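Local coordinates for folylpolyglutamate synthase protein FOLC (Mycobacterium tuberculosis, PDB 2VOR), which probably catalyses the ATP-dependent addition of L-glutamate to dihydropteroate, giving dihydrofolate, and the stepwise extension of polyglutamate tails on tetrahydrofolate, at residues S198-D203 with G383-D388; A70-K75 with A353-G358; F349-H354 with V467-V472. All blocks are in the same frame, centred on the assembly; numbering follows the deposited sequence.

Contact 1. Residues S198-D203 with G383-D388. With CO (cobalt (II) ion), chain E.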
loop_
_atom_site.group_PDB
_atom_site.type_symbol
_atom_site.label_atom_id
_atom_site.label_comp_id
_atom_site.label_asym_id
_atom_site.label_seq_id
_atom_site.Cartn_x
_atom_site.Cartn_y
_atom_site.Cartn_z
ATOM N N SER A 198 13.234 -0.586 -0.566
ATOM C CA SER A 198 13.957 -1.424 -1.557
ATOM C C SER A 198 13.649 -0.961 -2.990
ATOM O O SER A 198 13.130 0.124 -3.185
ATOM C CB SER A 198 13.726 -2.934 -1.312
ATOM O OG SER A 198 12.558 -3.370 -1.937
ATOM N N ILE A 199 14.001 -1.725 -4.009
ATOM C CA ILE A 199 13.725 -1.260 -5.388
ATOM C C ILE A 199 12.261 -1.471 -5.790
ATOM O O ILE A 199 11.667 -2.521 -5.495
ATOM C CB ILE A 199 14.664 -1.930 -6.433
ATOM C CG1 ILE A 199 16.144 -1.551 -6.165
ATOM C CG2 ILE A 199 14.273 -1.540 -7.867
ATOM C CD1 ILE A 199 16.373 -0.020 -5.902
ATOM N N ASP A 200 11.684 -0.464 -6.448
ATOM C CA ASP A 200 10.320 -0.542 -6.987
ATOM C C ASP A 200 10.200 0.049 -8.389
ATOM O O ASP A 200 10.084 -0.681 -9.364
ATOM C CB ASP A 200 9.324 0.185 -6.096
ATOM C CG ASP A 200 7.900 0.103 -6.651
ATOM O OD1 ASP A 200 7.403 -1.033 -6.819
ATOM O OD2 ASP A 200 7.298 1.155 -6.992
ATOM N N HIS A 201 10.174 1.372 -8.458
ATOM C CA HIS A 201 10.247 2.121 -9.697
ATOM C C HIS A 201 11.707 2.173 -10.211
ATOM O O HIS A 201 12.611 2.555 -9.506
ATOM C CB HIS A 201 9.714 3.548 -9.455
ATOM C CG HIS A 201 9.843 4.425 -10.655
ATOM N ND1 HIS A 201 8.970 4.352 -11.714
ATOM C CD2 HIS A 201 10.758 5.366 -10.981
ATOM C CE1 HIS A 201 9.336 5.216 -12.641
ATOM N NE2 HIS A 201 10.435 5.824 -12.234
ATOM N N VAL A 202 11.951 1.773 -11.436
ATOM C CA VAL A 202 13.357 1.604 -11.873
ATOM C C VAL A 202 13.783 2.718 -12.868
ATOM O O VAL A 202 13.210 2.807 -13.943
ATOM C CB VAL A 202 13.567 0.211 -12.535
ATOM C CG1 VAL A 202 14.973 0.074 -13.044
ATOM C CG2 VAL A 202 13.270 -0.915 -11.593
ATOM N N ASP A 203 14.735 3.572 -12.466
ATOM C CA ASP A 203 15.417 4.563 -13.341
ATOM C C ASP A 203 16.827 4.126 -13.722
ATOM O O ASP A 203 17.332 4.505 -14.770
ATOM C CB ASP A 203 15.579 5.909 -12.616
ATOM C CG ASP A 203 14.256 6.594 -12.351
ATOM O OD1 ASP A 203 13.380 6.434 -13.187
ATOM O OD2 ASP A 203 14.067 7.258 -11.302
ATOM N N GLY A 383 5.258 -1.005 -16.926
ATOM C CA GLY A 383 6.592 -0.886 -17.570
ATOM C C GLY A 383 7.689 -0.192 -16.760
ATOM O O GLY A 383 8.848 -0.218 -17.140
ATOM N N ASP A 384 7.359 0.452 -15.647
ATOM C CA ASP A 384 8.412 1.058 -14.841
ATOM C C ASP A 384 8.946 0.137 -13.734
ATOM O O ASP A 384 9.689 0.588 -12.865
ATOM C CB ASP A 384 7.960 2.396 -14.253
ATOM C CG ASP A 384 6.790 2.231 -13.310
ATOM O OD1 ASP A 384 5.961 1.377 -13.678
ATOM O OD2 ASP A 384 6.712 2.883 -12.215
ATOM N N LYS A 385 8.581 -1.147 -13.764
ATOM C CA LYS A 385 8.913 -2.022 -12.640
ATOM C C LYS A 385 10.131 -2.801 -12.993
ATOM O O LYS A 385 10.478 -2.879 -14.185
ATOM C CB LYS A 385 7.795 -3.016 -12.274
ATOM C CG LYS A 385 6.578 -2.431 -11.602
ATOM C CD LYS A 385 6.800 -1.035 -11.071
ATOM C CE LYS A 385 5.517 -0.551 -10.350
ATOM N NZ LYS A 385 5.614 0.793 -9.779
ATOM N N ASP A 386 10.780 -3.394 -11.977
ATOM C CA ASP A 386 11.841 -4.432 -12.216
ATOM C C ASP A 386 11.138 -5.748 -12.623
ATOM O O ASP A 386 10.933 -6.659 -11.822
ATOM C CB ASP A 386 12.732 -4.601 -10.965
ATOM C CG ASP A 386 13.902 -5.537 -11.187
ATOM O OD1 ASP A 386 13.944 -6.241 -12.231
ATOM O OD2 ASP A 386 14.806 -5.562 -10.301
ATOM N N VAL A 387 10.703 -5.796 -13.874
ATOM C CA VAL A 387 9.932 -6.939 -14.368
ATOM C C VAL A 387 10.636 -8.288 -14.178
ATOM O O VAL A 387 10.023 -9.275 -13.754
ATOM C CB VAL A 387 9.595 -6.719 -15.852
ATOM C CG1 VAL A 387 8.960 -7.978 -16.462
ATOM C CG2 VAL A 387 8.719 -5.449 -15.935
ATOM N N ASP A 388 11.920 -8.302 -14.513
ATOM C CA ASP A 388 12.765 -9.457 -14.370
ATOM C C ASP A 388 12.943 -9.942 -12.927
ATOM O O ASP A 388 12.914 -11.145 -12.663
ATOM C CB ASP A 388 14.159 -9.104 -14.896
ATOM C CG ASP A 388 15.088 -10.295 -14.873
ATOM O OD1 ASP A 388 14.815 -11.246 -15.703
ATOM O OD2 ASP A 388 16.030 -10.278 -14.003
HETATM CO CO CO E . 11.310 7.353 -13.657
HETATM O O HOH W 1 11.803 8.538 -12.300
HETATM O O HOH W 2 10.888 5.485 -14.657
HETATM O O HOH W 3 9.406 7.805 -14.958
#
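His201, in a loop of the middle domain, meets Asp384, just before helix 387-394 of the glutamate ligase domain. With CG set anti to the backbone N (chi1 176°), the imidazole projects from CB, itself 4.1 Å from Asp384 OD2. CG is closer, and His201 ND1 donates to Asp384 OD2 at 2.7 Å and 166°. The oxygen sits in the ring plane and uses its anti lone pair, while the carboxylate plane is turned 54° from the ring. CD2 and CE1, the latter 3.5 Å from Asp384 CB, flank His201 NE2, which binds the cobalt ion at 2.3 Å with Asp203 OD1 and three waters as further ligands.

Val202 adds a backbone bond, N to Asp384 O at 2.9 Å, and a side-chain contact, CG2 3.8 Å from Asp386 CB. Lys385 NZ, at the end of a chain bent at chi2, lies 3.3 Å from Asp200 OD2 in a salt bridge and makes a weak, longer one with Asp384 OD2. Asp200, a magnesium-binding residue of this protein, is not a ligand of this cobalt; its OD1 turns to His354 in a weak hydrogen bond.

With ND1 as the donor to a carboxylate, NE2 presents its lone pair to the cobalt; Asp384 thus acts as a second-shell residue that fixes the ring's rotation and would be expected to strengthen its hold on the metal.

Contact 2. Residues A70-K75 with A353-G358. With ACP (phosphomethylphosphonic acid adenylate ester), chain B.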
loop_
_atom_site.group_PDB
_atom_site.type_symbol
_atom_site.label_atom_id
_atom_site.label_comp_id
_atom_site.label_asym_id
_atom_site.label_seq_id
_atom_site.Cartn_x
_atom_site.Cartn_y
_atom_site.Cartn_z
ATOM N N ALA A 70 5.817 6.307 4.767
ATOM C CA ALA A 70 6.653 6.297 3.546
ATOM C C ALA A 70 7.338 4.983 3.572
ATOM O O ALA A 70 7.246 4.286 4.555
ATOM C CB ALA A 70 7.684 7.439 3.588
ATOM N N GLY A 71 8.020 4.590 2.512
ATOM C CA GLY A 71 8.715 3.279 2.494
ATOM C C GLY A 71 8.441 2.711 1.143
ATOM O O GLY A 71 7.733 3.327 0.342
ATOM N N THR A 72 8.978 1.534 0.853
ATOM C CA THR A 72 8.754 0.945 -0.448
ATOM C C THR A 72 7.608 -0.060 -0.415
ATOM O O THR A 72 6.753 -0.107 -1.325
ATOM C CB THR A 72 10.051 0.194 -0.971
ATOM O OG1 THR A 72 11.153 1.126 -1.005
ATOM C CG2 THR A 72 9.835 -0.394 -2.350
ATOM N N ASN A 73 7.597 -0.891 0.591
ATOM C CA ASN A 73 6.589 -1.914 0.692
ATOM C C ASN A 73 5.851 -1.867 2.037
ATOM O O ASN A 73 6.482 -1.656 3.103
ATOM C CB ASN A 73 7.239 -3.245 0.606
ATOM C CG ASN A 73 7.635 -3.620 -0.839
ATOM O OD1 ASN A 73 8.807 -3.940 -1.080
ATOM N ND2 ASN A 73 6.635 -3.661 -1.785
ATOM N N GLY A 74 4.520 -2.101 1.983
ATOM C CA GLY A 74 3.760 -2.295 3.176
ATOM C C GLY A 74 3.182 -1.001 3.582
ATOM O O GLY A 74 2.563 -0.938 4.562
ATOM N N LYS A 75 3.326 0.064 2.824
ATOM C CA LYS A 75 2.780 1.296 3.347
ATOM C C LYS A 75 1.277 1.242 3.528
ATOM O O LYS A 75 0.710 1.805 4.505
ATOM C CB LYS A 75 3.121 2.556 2.515
ATOM C CG LYS A 75 4.571 2.768 2.062
ATOM C CD LYS A 75 4.682 4.192 1.320
ATOM C CE LYS A 75 4.087 4.056 -0.118
ATOM N NZ LYS A 75 4.758 2.813 -0.786
ATOM N N ALA A 353 1.580 -7.593 -5.578
ATOM C CA ALA A 353 3.081 -7.615 -5.656
ATOM C C ALA A 353 3.599 -7.035 -6.971
ATOM O O ALA A 353 3.282 -7.526 -8.023
ATOM C CB ALA A 353 3.621 -9.035 -5.475
ATOM N N HIS A 354 4.373 -5.967 -6.910
ATOM C CA HIS A 354 4.823 -5.312 -8.123
ATOM C C HIS A 354 6.296 -4.917 -8.076
ATOM O O HIS A 354 6.737 -4.056 -8.809
ATOM C CB HIS A 354 3.946 -4.119 -8.488
ATOM C CG HIS A 354 3.800 -3.084 -7.415
ATOM N ND1 HIS A 354 4.767 -2.123 -7.157
ATOM C CD2 HIS A 354 2.755 -2.792 -6.600
ATOM C CE1 HIS A 354 4.341 -1.318 -6.200
ATOM N NE2 HIS A 354 3.136 -1.722 -5.826
ATOM N N ASN A 355 7.046 -5.527 -7.197
ATOM C CA ASN A 355 8.481 -5.256 -7.147
ATOM C C ASN A 355 9.090 -6.558 -6.675
ATOM O O ASN A 355 8.337 -7.441 -6.272
ATOM C CB ASN A 355 8.770 -4.020 -6.259
ATOM C CG ASN A 355 8.592 -4.303 -4.764
ATOM O OD1 ASN A 355 8.127 -5.342 -4.377
ATOM N ND2 ASN A 355 9.046 -3.420 -3.958
ATOM N N PRO A 356 10.411 -6.716 -6.748
ATOM C CA PRO A 356 10.989 -8.024 -6.365
ATOM C C PRO A 356 10.906 -8.422 -4.886
ATOM O O PRO A 356 10.718 -9.585 -4.579
ATOM C CB PRO A 356 12.461 -7.918 -6.795
ATOM C CG PRO A 356 12.483 -6.839 -7.883
ATOM C CD PRO A 356 11.420 -5.825 -7.344
ATOM N N ALA A 357 11.072 -7.476 -3.979
ATOM C CA ALA A 357 10.898 -7.746 -2.568
ATOM C C ALA A 357 9.449 -8.198 -2.303
ATOM O O ALA A 357 9.222 -9.150 -1.576
ATOM C CB ALA A 357 11.241 -6.491 -1.766
ATOM N N GLY A 358 8.465 -7.546 -2.916
ATOM C CA GLY A 358 7.022 -7.926 -2.778
ATOM C C GLY A 358 6.732 -9.306 -3.381
ATOM O O GLY A 358 6.052 -10.128 -2.806
HETATM P PG ACP B . 1.268 -0.253 -3.269
HETATM O O1G ACP B . -0.022 0.161 -2.069
HETATM O O2G ACP B . 1.623 0.768 -4.379
HETATM O O3G ACP B . 0.884 -1.607 -3.789
HETATM P PB ACP B . 2.660 -0.353 -0.584
HETATM O O1B ACP B . 3.971 0.127 -0.108
HETATM O O2B ACP B . 1.594 0.573 -0.147
HETATM C C3B ACP B . 2.851 -0.022 -2.391
HETATM P PA ACP B . 1.156 -2.467 0.326
HETATM O O1A ACP B . 0.093 -2.486 -0.832
HETATM O O2A ACP B . 0.913 -3.266 1.586
HETATM O O3A ACP B . 2.611 -1.877 -0.209
HETATM O "O5'" ACP B . 1.728 -3.967 -0.310
HETATM C "C5'" ACP B . 2.070 -4.232 -1.753
HETATM C "C4'" ACP B . 2.594 -5.639 -1.972
HETATM O "O4'" ACP B . 3.850 -5.624 -1.255
HETATM C "C3'" ACP B . 1.760 -6.640 -1.175
HETATM O "O3'" ACP B . 0.747 -7.247 -1.963
HETATM C "C2'" ACP B . 2.755 -7.703 -0.722
HETATM O "O2'" ACP B . 3.053 -8.622 -1.777
HETATM C "C1'" ACP B . 4.012 -6.902 -0.545
HETATM N N9 ACP B . 4.369 -6.419 0.831
HETATM C C8 ACP B . 3.598 -5.724 1.725
HETATM N N7 ACP B . 4.318 -5.433 2.823
HETATM C C5 ACP B . 5.535 -5.978 2.630
HETATM C C6 ACP B . 6.694 -6.004 3.381
HETATM N N6 ACP B . 6.745 -5.432 4.584
HETATM N N1 ACP B . 7.768 -6.600 2.844
HETATM C C2 ACP B . 7.749 -7.203 1.670
HETATM N N3 ACP B . 6.663 -7.204 0.917
HETATM C C4 ACP B . 5.576 -6.579 1.370
HETATM O O HOH W 4 5.092 -4.987 -4.160
#
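The P-loop that follows strand 66-70, with its Gly-Thr-Asn-Gly-Lys-Thr sequence running into helix 75-88, meets the N-terminus of helix 356-369 through the side chains of Asn73 and Asn355. The two amides approach from opposite directions with their planes 76° apart, and the two bonds between them are unequal. Asn355 ND2 donates to Asn73 OD1 at 2.9 Å and 175°, with the acceptor in the plane of the Asn355 amide. The return bond, from Asn73 ND2 to Asn355 OD1, is weak at 3.4 Å.

Asn355 is the N-cap of its helix. A chi1 of 73° places CG between the backbone N and the carbonyl carbon, and OD1 turns back to accept from Gly358 N at 2.7 Å. The same oxygen takes a hydrogen bond from a water, which also receives one from His354 N and donates to O4' of the ACP ribose. Asn355 OD1 is therefore bound directly to the helix start and, through the water, to the ribose. ND2 has a second, weak partner in Ile199 O, and Thr72 CG2 packs beside it.

The ligand shows what the P-loop contributes. Its main chain grips the phosphates: Gly74 N donates to ACP O3A, and Lys75 N to ACP O1B. Lys75 NZ, on a chain bent at chi3 and chi4, also reaches ACP O1B, at 2.9 Å, and donates to Gly71 O. From the other segment, His354 NE2 offers weak bonds to two oxygens of the terminal (gamma) phosphonate group, the shorter 3.0 Å to ACP O3G. Over one face of the adenine, Asn73 CB lies 3.8 Å from both ACP C4 and ACP C5.

Contact 3. Residues F349-H354 with V467-V472. With ACP (phosphomethylphosphonic acid adenylate ester), chain B.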
loop_
_atom_site.group_PDB
_atom_site.type_symbol
_atom_site.label_atom_id
_atom_site.label_comp_id
_atom_site.label_asym_id
_atom_site.label_seq_id
_atom_site.Cartn_x
_atom_site.Cartn_y
_atom_site.Cartn_z
ATOM N N PHE A 349 -6.162 -16.371 -5.422
ATOM C CA PHE A 349 -5.643 -15.287 -4.620
ATOM C C PHE A 349 -5.410 -14.108 -5.551
ATOM O O PHE A 349 -4.964 -14.315 -6.685
ATOM C CB PHE A 349 -4.301 -15.662 -4.043
ATOM C CG PHE A 349 -4.352 -16.485 -2.759
ATOM C CD1 PHE A 349 -4.023 -17.838 -2.772
ATOM C CD2 PHE A 349 -4.621 -15.884 -1.532
ATOM C CE1 PHE A 349 -4.012 -18.592 -1.585
ATOM C CE2 PHE A 349 -4.629 -16.639 -0.306
ATOM C CZ PHE A 349 -4.340 -17.994 -0.349
ATOM N N ILE A 350 -5.686 -12.877 -5.088
ATOM C CA ILE A 350 -5.142 -11.678 -5.792
ATOM C C ILE A 350 -4.043 -11.134 -4.891
ATOM O O ILE A 350 -4.186 -11.161 -3.669
ATOM C CB ILE A 350 -6.224 -10.585 -6.021
ATOM C CG1 ILE A 350 -6.834 -10.128 -4.690
ATOM C CG2 ILE A 350 -7.364 -11.079 -6.921
ATOM C CD1 ILE A 350 -7.946 -9.066 -4.830
ATOM N N ASP A 351 -2.918 -10.686 -5.452
ATOM C CA ASP A 351 -1.903 -10.008 -4.662
ATOM C C ASP A 351 -1.249 -8.903 -5.437
ATOM O O ASP A 351 -0.945 -9.065 -6.572
ATOM C CB ASP A 351 -0.869 -10.958 -4.092
ATOM C CG ASP A 351 0.161 -10.213 -3.204
ATOM O OD1 ASP A 351 -0.113 -9.895 -2.025
ATOM O OD2 ASP A 351 1.264 -9.896 -3.701
ATOM N N ALA A 352 -1.042 -7.754 -4.816
ATOM C CA ALA A 352 -0.641 -6.552 -5.542
ATOM C C ALA A 352 0.863 -6.479 -5.731
ATOM O O ALA A 352 1.373 -5.390 -5.978
ATOM C CB ALA A 352 -1.173 -5.239 -4.767
ATOM N N ALA A 353 1.580 -7.593 -5.578
ATOM C CA ALA A 353 3.081 -7.615 -5.656
ATOM C C ALA A 353 3.599 -7.035 -6.971
ATOM O O ALA A 353 3.282 -7.526 -8.023
ATOM C CB ALA A 353 3.621 -9.035 -5.475
ATOM N N HIS A 354 4.373 -5.967 -6.910
ATOM C CA HIS A 354 4.823 -5.312 -8.123
ATOM C C HIS A 354 6.296 -4.917 -8.076
ATOM O O HIS A 354 6.737 -4.056 -8.809
ATOM C CB HIS A 354 3.946 -4.119 -8.488
ATOM C CG HIS A 354 3.800 -3.084 -7.415
ATOM N ND1 HIS A 354 4.767 -2.123 -7.157
ATOM C CD2 HIS A 354 2.755 -2.792 -6.600
ATOM C CE1 HIS A 354 4.341 -1.318 -6.200
ATOM N NE2 HIS A 354 3.136 -1.722 -5.826
ATOM N N VAL A 467 -2.964 -17.537 -8.757
ATOM C CA VAL A 467 -2.526 -16.321 -8.076
ATOM C C VAL A 467 -2.408 -15.241 -9.173
ATOM O O VAL A 467 -1.669 -15.440 -10.161
ATOM C CB VAL A 467 -1.157 -16.508 -7.417
ATOM C CG1 VAL A 467 -0.766 -15.235 -6.687
ATOM C CG2 VAL A 467 -1.237 -17.658 -6.456
ATOM N N ILE A 468 -3.168 -14.156 -8.996
ATOM C CA ILE A 468 -3.228 -13.025 -9.911
ATOM C C ILE A 468 -2.417 -11.851 -9.295
ATOM O O ILE A 468 -2.767 -11.324 -8.206
ATOM C CB ILE A 468 -4.722 -12.529 -10.104
ATOM C CG1 ILE A 468 -5.667 -13.722 -10.375
ATOM C CG2 ILE A 468 -4.830 -11.381 -11.183
ATOM C CD1 ILE A 468 -7.148 -13.408 -10.341
ATOM N N THR A 469 -1.356 -11.402 -9.992
ATOM C CA THR A 469 -0.472 -10.481 -9.354
ATOM C C THR A 469 0.318 -9.624 -10.383
ATOM O O THR A 469 0.097 -9.769 -11.579
ATOM C CB THR A 469 0.443 -11.287 -8.394
ATOM O OG1 THR A 469 1.266 -10.371 -7.710
ATOM C CG2 THR A 469 1.369 -12.253 -9.142
ATOM N N GLY A 470 1.200 -8.716 -9.932
ATOM C CA GLY A 470 2.122 -8.031 -10.857
ATOM C C GLY A 470 1.895 -6.528 -10.732
ATOM O O GLY A 470 2.771 -5.680 -11.075
ATOM N N SER A 471 0.717 -6.186 -10.223
ATOM C CA SER A 471 0.381 -4.806 -10.209
ATOM C C SER A 471 -0.808 -4.636 -9.284
ATOM O O SER A 471 -1.552 -5.573 -9.081
ATOM C CB SER A 471 0.006 -4.463 -11.646
ATOM O OG SER A 471 -0.401 -3.146 -11.744
ATOM N N VAL A 472 -0.940 -3.443 -8.701
ATOM C CA VAL A 472 -2.100 -2.981 -7.993
ATOM C C VAL A 472 -3.283 -2.952 -8.924
ATOM O O VAL A 472 -4.425 -3.265 -8.520
ATOM C CB VAL A 472 -1.902 -1.536 -7.559
ATOM C CG1 VAL A 472 -3.215 -0.934 -7.033
ATOM C CG2 VAL A 472 -0.852 -1.486 -6.512
HETATM P PG ACP B . 1.268 -0.253 -3.269
HETATM O O1G ACP B . -0.022 0.161 -2.069
HETATM O O2G ACP B . 1.623 0.768 -4.379
HETATM O O3G ACP B . 0.884 -1.607 -3.789
HETATM P PB ACP B . 2.660 -0.353 -0.584
HETATM O O1B ACP B . 3.971 0.127 -0.108
HETATM O O2B ACP B . 1.594 0.573 -0.147
HETATM C C3B ACP B . 2.851 -0.022 -2.391
HETATM P PA ACP B . 1.156 -2.467 0.326
HETATM O O1A ACP B . 0.093 -2.486 -0.832
HETATM O O2A ACP B . 0.913 -3.266 1.586
HETATM O O3A ACP B . 2.611 -1.877 -0.209
HETATM O "O5'" ACP B . 1.728 -3.967 -0.310
HETATM C "C5'" ACP B . 2.070 -4.232 -1.753
HETATM C "C4'" ACP B . 2.594 -5.639 -1.972
HETATM O "O4'" ACP B . 3.850 -5.624 -1.255
HETATM C "C3'" ACP B . 1.760 -6.640 -1.175
HETATM O "O3'" ACP B . 0.747 -7.247 -1.963
HETATM C "C2'" ACP B . 2.755 -7.703 -0.722
HETATM O "O2'" ACP B . 3.053 -8.622 -1.777
HETATM C "C1'" ACP B . 4.012 -6.902 -0.545
HETATM N N9 ACP B . 4.369 -6.419 0.831
HETATM C C8 ACP B . 3.598 -5.724 1.725
HETATM N N7 ACP B . 4.318 -5.433 2.823
HETATM C C5 ACP B . 5.535 -5.978 2.630
HETATM C C6 ACP B . 6.694 -6.004 3.381
HETATM N N6 ACP B . 6.745 -5.432 4.584
HETATM N N1 ACP B . 7.768 -6.600 2.844
HETATM C C2 ACP B . 7.749 -7.203 1.670
HETATM N N3 ACP B . 6.663 -7.204 0.917
HETATM C C4 ACP B . 5.576 -6.579 1.370
#
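Phe349 opens a parallel pairing with Val467, its carbonyl O accepting from Ile468 N at 2.9 Å. Phe349 and Val467 put their side chains on the same sheet face, where Val467 packs against helix 356-369; Ile350 and Ile468 share the other face, against helix 472-481. At Asp351 the backbone N donates to Ile468 O at 2.8 Å and 168°. Its own O receives Thr469 OG1 at 2.8 Å, from 48° above the carbonyl plane, a side-chain bond beyond the two bridged pairs.

Asp351 CG stands anti to the backbone N (chi1 -177°), carrying the carboxylate to the ribose: OD1 accepts from ACP O3' at 2.8 Å and OD2 from ACP O2' at 2.9 Å. OD2 also takes Ala353 N at 3.0 Å, an Asx turn. Ala352 CB meets Val472 CG2 at 4.2 Å, while Ala353 CB faces Thr469 OG1. Finally, His354 runs alongside Val472, with CD2 3.8 Å from Val472 CG2.

Both Asp351 oxygens are thus committed to ribose hydroxyls, and Leu339 N adds a bond to OD1. A nucleotide-binding carboxylate is held by the turn that follows strand 347-350, consistent with selection for an intact ribose diol.

In the fold
Contact 1 lies at the surface, whereas contacts 2 and 3 are buried and both border the nucleotide. Contacts 2 and 3 share Ala353 and His354: the turn that follows strand 347-350 packs on Thr469, Gly470 and Val472 in contact 3 and meets the P-loop in contact 2. Contact 1 spans the same pair of domains farther out, meeting this turn where Asp200 and His354, both magnesium-binding residues of this protein, make a weak hydrogen bond. Chemistry follows position. Charged groups and a metal dominate contact 1, neutral amides and a water join the domains in contact 2, and contact 3, within one domain, relies on backbone bonds and aliphatic packing before turning polar at the ribose.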